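Local coordinates for protein leucine aminopeptidase (Legionella pneumophila, PDB 5GNE) that probably removes amino-terminal residues from peptides as a zinc-dependent aminopeptidase of peptidase family M28, at residues D146-D151 with M215-F220; Q139-Q144 with F232-A237; H103-Q108 with S222-N227. All coordinates share one frame; numbering follows the deposited sequence.

Contact 1: residues D146-D151 with M215-F220; sequences DTLAQD and MARVVF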
loop_
_atom_site.group_PDB
_atom_site.type_symbol
_atom_site.label_atom_id
_atom_site.label_comp_id
_atom_site.label_asym_id
_atom_site.label_seq_id
_atom_site.Cartn_x
_atom_site.Cartn_y
_atom_site.Cartn_z
ATOM N N ASP A 146 -2.339 5.949 18.193
ATOM C CA ASP A 146 -1.971 6.596 19.450
ATOM C C ASP A 146 -2.828 6.100 20.609
ATOM O O ASP A 146 -2.310 5.763 21.685
ATOM C CB ASP A 146 -2.099 8.117 19.327
ATOM C CG ASP A 146 -1.235 8.695 18.234
ATOM O OD1 ASP A 146 -0.213 8.065 17.879
ATOM O OD2 ASP A 146 -1.590 9.780 17.723
ATOM N N THR A 147 -4.139 6.056 20.380
ATOM C CA THR A 147 -5.076 5.587 21.387
ATOM C C THR A 147 -4.739 4.160 21.811
ATOM O O THR A 147 -4.623 3.868 23.007
ATOM C CB THR A 147 -6.533 5.649 20.892
ATOM O OG1 THR A 147 -6.939 7.017 20.738
ATOM C CG2 THR A 147 -7.457 4.956 21.896
ATOM N N LEU A 148 -4.600 3.273 20.829
ATOM C CA LEU A 148 -4.260 1.879 21.100
ATOM C C LEU A 148 -2.988 1.739 21.931
ATOM O O LEU A 148 -2.944 0.977 22.900
ATOM C CB LEU A 148 -4.072 1.123 19.783
ATOM C CG LEU A 148 -5.317 0.577 19.092
ATOM C CD1 LEU A 148 -4.940 -0.071 17.767
ATOM C CD2 LEU A 148 -6.027 -0.406 19.988
ATOM N N ALA A 149 -1.968 2.518 21.584
ATOM C CA ALA A 149 -0.705 2.473 22.311
ATOM C C ALA A 149 -0.862 3.001 23.733
ATOM O O ALA A 149 -0.181 2.533 24.640
ATOM C CB ALA A 149 0.371 3.249 21.571
ATOM N N GLN A 150 -1.770 3.954 23.931
ATOM C CA GLN A 150 -2.025 4.480 25.272
ATOM C C GLN A 150 -2.854 3.485 26.067
ATOM O O GLN A 150 -2.568 3.235 27.229
ATOM C CB GLN A 150 -2.764 5.826 25.223
ATOM C CG GLN A 150 -1.984 6.992 24.602
ATOM C CD GLN A 150 -2.741 8.315 24.685
ATOM O OE1 GLN A 150 -3.195 8.711 25.760
ATOM N NE2 GLN A 150 -2.880 9.000 23.546
ATOM N N ASP A 151 -3.838 2.876 25.415
ATOM C CA ASP A 151 -4.683 1.869 26.046
ATOM C C ASP A 151 -3.951 0.613 26.513
ATOM O O ASP A 151 -4.327 0.005 27.505
ATOM C CB ASP A 151 -5.794 1.448 25.079
ATOM C CG ASP A 151 -6.861 2.504 24.918
ATOM O OD1 ASP A 151 -6.715 3.593 25.515
ATOM O OD2 ASP A 151 -7.829 2.251 24.172
ATOM N N MET A 215 -4.151 -5.863 12.818
ATOM C CA MET A 215 -2.819 -6.429 13.052
ATOM C C MET A 215 -2.097 -5.676 14.167
ATOM O O MET A 215 -1.594 -6.283 15.124
ATOM C CB MET A 215 -2.010 -6.384 11.776
ATOM C CG MET A 215 -2.395 -7.497 10.806
ATOM S SD MET A 215 -1.725 -7.081 9.193
ATOM C CE MET A 215 0.020 -7.165 9.593
ATOM N N ALA A 216 -2.126 -4.348 14.082
ATOM C CA ALA A 216 -1.526 -3.491 15.113
ATOM C C ALA A 216 -2.156 -3.745 16.471
ATOM O O ALA A 216 -1.471 -3.806 17.484
ATOM C CB ALA A 216 -1.650 -2.011 14.745
ATOM N N ARG A 217 -3.464 -3.890 16.501
ATOM C CA ARG A 217 -4.128 -4.045 17.774
ATOM C C ARG A 217 -3.865 -5.411 18.398
ATOM O O ARG A 217 -3.625 -5.518 19.599
ATOM C CB ARG A 217 -5.629 -3.882 17.586
ATOM C CG ARG A 217 -6.439 -3.968 18.881
ATOM C CD ARG A 217 -7.935 -4.139 18.590
ATOM N NE ARG A 217 -8.213 -5.517 18.194
ATOM C CZ ARG A 217 -8.164 -6.554 19.029
ATOM N NH1 ARG A 217 -7.880 -6.361 20.309
ATOM N NH2 ARG A 217 -8.412 -7.782 18.588
ATOM N N VAL A 218 -3.888 -6.456 17.581
ATOM C CA VAL A 218 -3.453 -7.767 18.042
ATOM C C VAL A 218 -2.032 -7.747 18.616
ATOM O O VAL A 218 -1.800 -8.230 19.724
ATOM C CB VAL A 218 -3.560 -8.800 16.919
ATOM C CG1 VAL A 218 -2.889 -10.100 17.336
ATOM C CG2 VAL A 218 -5.030 -9.033 16.598
ATOM N N VAL A 219 -1.100 -7.141 17.890
ATOM C CA VAL A 219 0.272 -6.991 18.372
ATOM C C VAL A 219 0.345 -6.252 19.728
ATOM O O VAL A 219 1.083 -6.667 20.614
ATOM C CB VAL A 219 1.144 -6.242 17.336
ATOM C CG1 VAL A 219 2.438 -5.778 17.966
ATOM C CG2 VAL A 219 1.426 -7.127 16.116
ATOM N N PHE A 220 -0.453 -5.204 19.921
ATOM C CA PHE A 220 -0.456 -4.493 21.206
ATOM C C PHE A 220 -0.949 -5.389 22.341
ATOM O O PHE A 220 -0.457 -5.310 23.472
ATOM C CB PHE A 220 -1.324 -3.223 21.169
ATOM C CG PHE A 220 -0.656 -2.017 20.545
ATOM C CD1 PHE A 220 0.499 -1.506 21.073
ATOM C CD2 PHE A 220 -1.228 -1.360 19.473
ATOM C CE1 PHE A 220 1.104 -0.390 20.512
ATOM C CE2 PHE A 220 -0.630 -0.241 18.911
ATOM C CZ PHE A 220 0.528 0.242 19.428
#

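Contact 2: residues Q139-Q144 with F232-A237; sequences QWFKQQ and FIAYAA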
loop_
_atom_site.group_PDB
_atom_site.type_symbol
_atom_site.label_atom_id
_atom_site.label_comp_id
_atom_site.label_asym_id
_atom_site.label_seq_id
_atom_site.Cartn_x
_atom_site.Cartn_y
_atom_site.Cartn_z
ATOM N N GLN A 139 -5.884 11.723 9.831
ATOM C CA GLN A 139 -5.807 12.088 11.249
ATOM C C GLN A 139 -6.438 11.034 12.129
ATOM O O GLN A 139 -5.913 10.699 13.188
ATOM C CB GLN A 139 -6.453 13.449 11.510
ATOM C CG GLN A 139 -5.732 14.558 10.796
ATOM C CD GLN A 139 -6.463 15.864 10.842
ATOM O OE1 GLN A 139 -7.690 15.911 10.772
ATOM N NE2 GLN A 139 -5.710 16.950 10.960
ATOM N N TRP A 140 -7.582 10.534 11.693
ATOM C CA TRP A 140 -8.255 9.435 12.369
ATOM C C TRP A 140 -7.318 8.236 12.597
ATOM O O TRP A 140 -7.185 7.723 13.710
ATOM C CB TRP A 140 -9.491 9.024 11.571
ATOM C CG TRP A 140 -10.306 7.992 12.251
ATOM C CD1 TRP A 140 -11.221 8.194 13.247
ATOM C CD2 TRP A 140 -10.305 6.587 11.983
ATOM N NE1 TRP A 140 -11.784 7.004 13.617
ATOM C CE2 TRP A 140 -11.237 5.997 12.866
ATOM C CE3 TRP A 140 -9.606 5.768 11.087
ATOM C CZ2 TRP A 140 -11.495 4.625 12.879
ATOM C CZ3 TRP A 140 -9.855 4.399 11.104
ATOM C CH2 TRP A 140 -10.790 3.842 11.997
ATOM N N PHE A 141 -6.677 7.797 11.524
ATOM C CA PHE A 141 -5.800 6.647 11.573
ATOM C C PHE A 141 -4.717 6.827 12.617
ATOM O O PHE A 141 -4.481 5.935 13.434
ATOM C CB PHE A 141 -5.167 6.416 10.194
ATOM C CG PHE A 141 -4.191 5.280 10.150
ATOM C CD1 PHE A 141 -2.844 5.497 10.414
ATOM C CD2 PHE A 141 -4.616 4.006 9.811
ATOM C CE1 PHE A 141 -1.932 4.461 10.374
ATOM C CE2 PHE A 141 -3.724 2.954 9.745
ATOM C CZ PHE A 141 -2.366 3.179 10.033
ATOM N N LYS A 142 -4.095 8.008 12.618
ATOM C CA LYS A 142 -2.996 8.303 13.538
ATOM C C LYS A 142 -3.492 8.165 14.964
ATOM O O LYS A 142 -2.848 7.561 15.822
ATOM C CB LYS A 142 -2.429 9.708 13.303
ATOM C CG LYS A 142 -1.085 9.928 14.009
ATOM C CD LYS A 142 -0.675 11.392 14.118
ATOM C CE LYS A 142 0.659 11.522 14.846
ATOM N NZ LYS A 142 0.507 11.353 16.327
ATOM N N GLN A 143 -4.642 8.755 15.208
ATOM C CA GLN A 143 -5.223 8.755 16.536
ATOM C C GLN A 143 -5.650 7.350 16.968
ATOM O O GLN A 143 -5.544 7.013 18.150
ATOM C CB GLN A 143 -6.380 9.744 16.572
ATOM C CG GLN A 143 -7.408 9.487 17.620
ATOM C CD GLN A 143 -8.616 10.346 17.387
ATOM O OE1 GLN A 143 -8.544 11.571 17.487
ATOM N NE2 GLN A 143 -9.730 9.719 17.019
ATOM N N GLN A 144 -6.114 6.525 16.024
ATOM C CA GLN A 144 -6.425 5.118 16.339
ATOM C C GLN A 144 -5.181 4.384 16.839
ATOM O O GLN A 144 -5.254 3.541 17.729
ATOM C CB GLN A 144 -6.988 4.370 15.133
ATOM C CG GLN A 144 -8.298 4.884 14.605
ATOM C CD GLN A 144 -9.414 4.779 15.618
ATOM O OE1 GLN A 144 -9.906 5.793 16.102
ATOM N NE2 GLN A 144 -9.815 3.552 15.949
ATOM N N PHE A 232 3.470 0.359 10.817
ATOM C CA PHE A 232 2.187 0.307 10.157
ATOM C C PHE A 232 1.975 1.655 9.504
ATOM O O PHE A 232 2.103 2.685 10.157
ATOM C CB PHE A 232 1.069 -0.028 11.129
ATOM C CG PHE A 232 1.243 -1.359 11.809
ATOM C CD1 PHE A 232 1.992 -1.460 12.978
ATOM C CD2 PHE A 232 0.656 -2.503 11.293
ATOM C CE1 PHE A 232 2.157 -2.682 13.609
ATOM C CE2 PHE A 232 0.817 -3.719 11.912
ATOM C CZ PHE A 232 1.564 -3.813 13.074
ATOM N N ILE A 233 1.698 1.641 8.204
ATOM C CA ILE A 233 1.622 2.849 7.418
ATOM C C ILE A 233 0.317 3.034 6.650
ATOM O O ILE A 233 -0.208 2.115 6.027
ATOM C CB ILE A 233 2.801 2.930 6.416
ATOM C CG1 ILE A 233 4.135 2.757 7.161
ATOM C CG2 ILE A 233 2.811 4.264 5.742
ATOM C CD1 ILE A 233 5.345 2.783 6.302
ATOM N N ALA A 234 -0.213 4.243 6.733
ATOM C CA ALA A 234 -1.316 4.706 5.891
ATOM C C ALA A 234 -0.835 5.714 4.827
ATOM O O ALA A 234 -0.548 6.885 5.146
ATOM C CB ALA A 234 -2.401 5.325 6.761
ATOM N N TYR A 235 -0.700 5.257 3.587
ATOM C CA TYR A 235 -0.243 6.116 2.503
ATOM C C TYR A 235 -1.307 7.097 2.060
ATOM O O TYR A 235 -2.454 6.724 1.792
ATOM C CB TYR A 235 0.200 5.287 1.278
ATOM C CG TYR A 235 1.208 4.203 1.592
ATOM C CD1 TYR A 235 2.483 4.533 2.008
ATOM C CD2 TYR A 235 0.875 2.854 1.502
ATOM C CE1 TYR A 235 3.423 3.550 2.303
ATOM C CE2 TYR A 235 1.812 1.866 1.793
ATOM C CZ TYR A 235 3.085 2.218 2.185
ATOM O OH TYR A 235 4.015 1.245 2.478
ATOM N N ALA A 236 -0.910 8.356 1.941
ATOM C CA ALA A 236 -1.754 9.353 1.291
ATOM C C ALA A 236 -1.680 9.175 -0.228
ATOM O O ALA A 236 -0.753 8.580 -0.733
ATOM C CB ALA A 236 -1.306 10.736 1.676
ATOM N N ALA A 237 -2.675 9.692 -0.936
ATOM C CA ALA A 237 -2.571 9.969 -2.361
ATOM C C ALA A 237 -2.086 8.824 -3.251
ATOM O O ALA A 237 -1.437 9.059 -4.294
ATOM C CB ALA A 237 -1.629 11.177 -2.547
#

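Contact 3: residues H103-Q108 with S222-N227; sequences HSLFEQ and SNFELN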
loop_
_atom_site.group_PDB
_atom_site.type_symbol
_atom_site.label_atom_id
_atom_site.label_comp_id
_atom_site.label_asym_id
_atom_site.label_seq_id
_atom_site.Cartn_x
_atom_site.Cartn_y
_atom_site.Cartn_z
ATOM N N HIS A 103 -0.412 -19.047 16.371
ATOM C CA HIS A 103 -1.765 -19.410 16.774
ATOM C C HIS A 103 -2.296 -18.562 17.921
ATOM O O HIS A 103 -3.462 -18.201 17.904
ATOM C CB HIS A 103 -1.861 -20.904 17.090
ATOM C CG HIS A 103 -1.887 -21.760 15.858
ATOM N ND1 HIS A 103 -0.752 -22.093 15.149
ATOM C CD2 HIS A 103 -2.926 -22.298 15.172
ATOM C CE1 HIS A 103 -1.086 -22.827 14.102
ATOM N NE2 HIS A 103 -2.399 -22.965 14.092
ATOM N N SER A 104 -1.456 -18.209 18.888
ATOM C CA SER A 104 -1.890 -17.303 19.959
ATOM C C SER A 104 -2.415 -16.023 19.361
ATOM O O SER A 104 -3.444 -15.519 19.798
ATOM C CB SER A 104 -0.774 -16.994 20.952
ATOM O OG SER A 104 -0.383 -18.166 21.626
ATOM N N LEU A 105 -1.713 -15.492 18.361
ATOM C CA LEU A 105 -2.146 -14.227 17.772
ATOM C C LEU A 105 -3.428 -14.395 16.976
ATOM O O LEU A 105 -4.285 -13.503 17.023
ATOM C CB LEU A 105 -1.045 -13.601 16.910
ATOM C CG LEU A 105 0.198 -13.238 17.736
ATOM C CD1 LEU A 105 0.950 -12.154 17.044
ATOM C CD2 LEU A 105 -0.184 -12.734 19.127
ATOM N N PHE A 106 -3.561 -15.494 16.229
ATOM C CA PHE A 106 -4.819 -15.775 15.496
ATOM C C PHE A 106 -6.027 -15.718 16.431
ATOM O O PHE A 106 -7.009 -15.053 16.144
ATOM C CB PHE A 106 -4.790 -17.142 14.798
ATOM C CG PHE A 106 -3.937 -17.174 13.553
ATOM C CD1 PHE A 106 -3.053 -16.120 13.269
ATOM C CD2 PHE A 106 -4.033 -18.237 12.650
ATOM C CE1 PHE A 106 -2.261 -16.133 12.127
ATOM C CE2 PHE A 106 -3.248 -18.269 11.486
ATOM C CZ PHE A 106 -2.358 -17.206 11.219
ATOM N N GLU A 107 -5.921 -16.389 17.576
ATOM C CA GLU A 107 -7.023 -16.469 18.540
ATOM C C GLU A 107 -7.446 -15.109 19.098
ATOM O O GLU A 107 -8.494 -14.991 19.721
ATOM C CB GLU A 107 -6.646 -17.408 19.695
ATOM C CG GLU A 107 -6.575 -18.871 19.291
ATOM C CD GLU A 107 -5.945 -19.752 20.363
ATOM O OE1 GLU A 107 -6.488 -19.809 21.489
ATOM O OE2 GLU A 107 -4.911 -20.400 20.073
ATOM N N GLN A 108 -6.637 -14.081 18.870
ATOM C CA GLN A 108 -6.999 -12.746 19.314
ATOM C C GLN A 108 -7.583 -11.873 18.211
ATOM O O GLN A 108 -7.952 -10.731 18.459
ATOM C CB GLN A 108 -5.789 -12.064 19.926
ATOM C CG GLN A 108 -5.215 -12.848 21.067
ATOM C CD GLN A 108 -4.610 -11.952 22.117
ATOM O OE1 GLN A 108 -3.451 -11.542 22.007
ATOM N NE2 GLN A 108 -5.404 -11.610 23.134
ATOM N N SER A 222 -0.774 -8.662 22.319
ATOM C CA SER A 222 0.115 -9.831 22.435
ATOM C C SER A 222 0.863 -9.956 23.777
ATOM O O SER A 222 1.100 -8.964 24.466
ATOM C CB SER A 222 1.147 -9.794 21.290
ATOM O OG SER A 222 2.259 -10.673 21.491
ATOM N N ASN A 223 1.216 -11.192 24.140
ATOM C CA ASN A 223 1.934 -11.480 25.387
ATOM C C ASN A 223 3.451 -11.520 25.169
ATOM O O ASN A 223 4.223 -11.594 26.122
ATOM C CB ASN A 223 1.458 -12.798 26.007
ATOM C CG ASN A 223 0.303 -12.603 26.972
ATOM O OD1 ASN A 223 -0.829 -13.009 26.697
ATOM N ND2 ASN A 223 0.585 -11.979 28.115
ATOM N N PHE A 224 3.866 -11.536 23.910
ATOM C CA PHE A 224 5.280 -11.490 23.572
ATOM C C PHE A 224 5.579 -10.230 22.755
ATOM O O PHE A 224 4.712 -9.649 22.100
ATOM C CB PHE A 224 5.727 -12.756 22.830
ATOM C CG PHE A 224 4.930 -13.051 21.580
ATOM C CD1 PHE A 224 5.279 -12.481 20.358
ATOM C CD2 PHE A 224 3.819 -13.888 21.635
ATOM C CE1 PHE A 224 4.546 -12.743 19.227
ATOM C CE2 PHE A 224 3.089 -14.158 20.501
ATOM C CZ PHE A 224 3.454 -13.583 19.299
ATOM N N GLU A 225 6.810 -9.775 22.861
ATOM C CA GLU A 225 7.279 -8.635 22.105
ATOM C C GLU A 225 7.938 -9.150 20.830
ATOM O O GLU A 225 8.181 -10.347 20.694
ATOM C CB GLU A 225 8.237 -7.803 22.936
ATOM C CG GLU A 225 7.521 -7.014 24.011
ATOM C CD GLU A 225 8.193 -5.697 24.287
ATOM O OE1 GLU A 225 9.309 -5.495 23.775
ATOM O OE2 GLU A 225 7.613 -4.861 24.999
ATOM N N LEU A 226 8.173 -8.267 19.872
ATOM C CA LEU A 226 8.902 -8.678 18.678
ATOM C C LEU A 226 10.347 -8.255 18.855
ATOM O O LEU A 226 10.631 -7.387 19.664
ATOM C CB LEU A 226 8.285 -8.030 17.458
ATOM C CG LEU A 226 6.979 -8.784 17.192
ATOM C CD1 LEU A 226 6.127 -7.980 16.275
ATOM C CD2 LEU A 226 7.221 -10.172 16.611
ATOM N N ASN A 227 11.263 -8.847 18.096
ATOM C CA ASN A 227 12.652 -8.440 18.168
ATOM C C ASN A 227 13.054 -7.398 17.126
ATOM O O ASN A 227 14.228 -7.060 17.016
ATOM C CB ASN A 227 13.556 -9.665 18.031
ATOM C CG ASN A 227 13.389 -10.653 19.166
ATOM O OD1 ASN A 227 13.095 -10.279 20.305
ATOM N ND2 ASN A 227 13.598 -11.922 18.872
#

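Contact 1: residues D146-D151 with M215-F220
L148 and A149, on helix 132-151, pack against F220 and R217 of helix 202-221, two neighbours in the helical layer on one face of the central mixed sheet. The two segments run nearly parallel, 12° apart, with axes 10.1 Å from each other, and F220 bridges much of that gap. Its CG lies anti to the carbonyl carbon (chi1 -81°), which carries the ring across to the partner helix. L148 C and A149 CA share one face of the ring, both displaced toward the rim; A149 CA, 4.1 Å from the F220 centroid, makes a CH-pi contact. Separately, the methyl A149 CB packs on F220 CZ at 3.7 Å. Alanine suits this place because its small side chain lets the ring come up close to the backbone. L148 CB meets the ring at F220 CD2, 3.8 Å away. The two methyls of L148 reach the methylenes of R217, L148 CD2 meeting R217 CG at 3.8 Å and CD1 lying by CB. Arginine serves two needs here: its methylenes cover the leucine, while its guanidinium leads away to a salt bridge with E214. Such near-parallel helices on one face of a mixed sheet belong to the alpha/beta/alpha sandwich of M28 zinc exopeptidases.

Contact 2: residues Q139-Q144 with F232-A237
F232 meets F141 through its backbone: the carbonyl oxygen F232 O lies at the edge of the F141 ring, near its plane, 4.4 Å from F141 CE1. That oxygen accepts a hydrogen bond from T175 OG1 of strand 170-177; its approach to F141 is only packing. The F232 side chain starts toward the helix, but its ring leads off to pack on M215 of helix 202-221 and I177 of strand 170-177. At I233 the direction reverses. Its CB points away from the helix, the side chain packs on V248 and F252 of helix 243-254, and only its carbonyl carbon comes near, I233 C being 4.3 Å from F141 CZ. A234 turns back toward the helix and carries the principal contact. Its methyl stands almost squarely above the middle of the phenylalanine ring, A234 CB being 3.6 Å from the F141 centroid and 8° off the ring normal, a CH-pi contact. With CG anti to the backbone N (chi1 177°), F141 reaches out from the helix, and chi2 of -90° turns a flat face of the ring to the methyl. A small residue suits the strand here, since the large ring supplies the bulk between the two backbones. The axes of helix 139-144 and strand 232-235 are 9.7 Å apart and nearly antiparallel. Around them, F141 also touches V173 of strand 170-177 and E212 and L213 of helix 202-221, while helix 243-254 packs on the other face of this strand, against I233 and Y235.

Contact 3: residues H103-Q108 with S222-N227
L105 and F224 make the main apolar contact, their side chains approaching from opposite directions. The tip of the phenylalanine ring fits against the fork of the leucine: F224 CZ is 3.6 Å from L105 CG and about equally near both methyls, with F224 CZ 3.7 Å from L105 CD1. Leucine suits this spot because its branch carbon and both methyls can all lie against the one ring atom. L105 CD2 also touches S222, lying 3.9 Å from S222 CB.

Among polar groups, Q108 OE1 comes near S222 N, at 3.9 Å. The hydrogen bond closest to this contact lies within the loop: S222 OG donates to F224 O at 2.7 Å, in the carbonyl plane on a lone pair. F224 CG stands between its own N and carbonyl carbon (chi1 56°), folding the ring back over the loop, where S222 OG lies 3.4 Å above the middle of the F224 ring. A short hydroxyl side chain can thus tie the loop to itself while covering one phenyl face.

The end of helix 99-106 here meets the loop between helix 202-221 and strand 230-235. Helix 355-373 lies beside both, V370 touching L105 and F224, while V218 of helix 202-221 meets L105.

Helix 132-151 supplies the first segment of both contact 1 and contact 2, whose centres are 14 Å apart. They touch where F232 CE2 comes 3.7 Å from A216 N, so the strand side of contact 2 packs against the helix used by contact 1. Contact 3 lies 13 Å from contact 1, centre to centre, and meets it where R217 NH2 comes 3.0 Å from Q108 O. Contacts 2 and 3, with centres 23 Å apart, do not touch. Of the three, contact 2 approaches the metal centre: the A234 side chain is about 7 Å from the side chain of zinc ligand H191 and about 12 Å from a bound zinc ion, packing beyond the ligand shell.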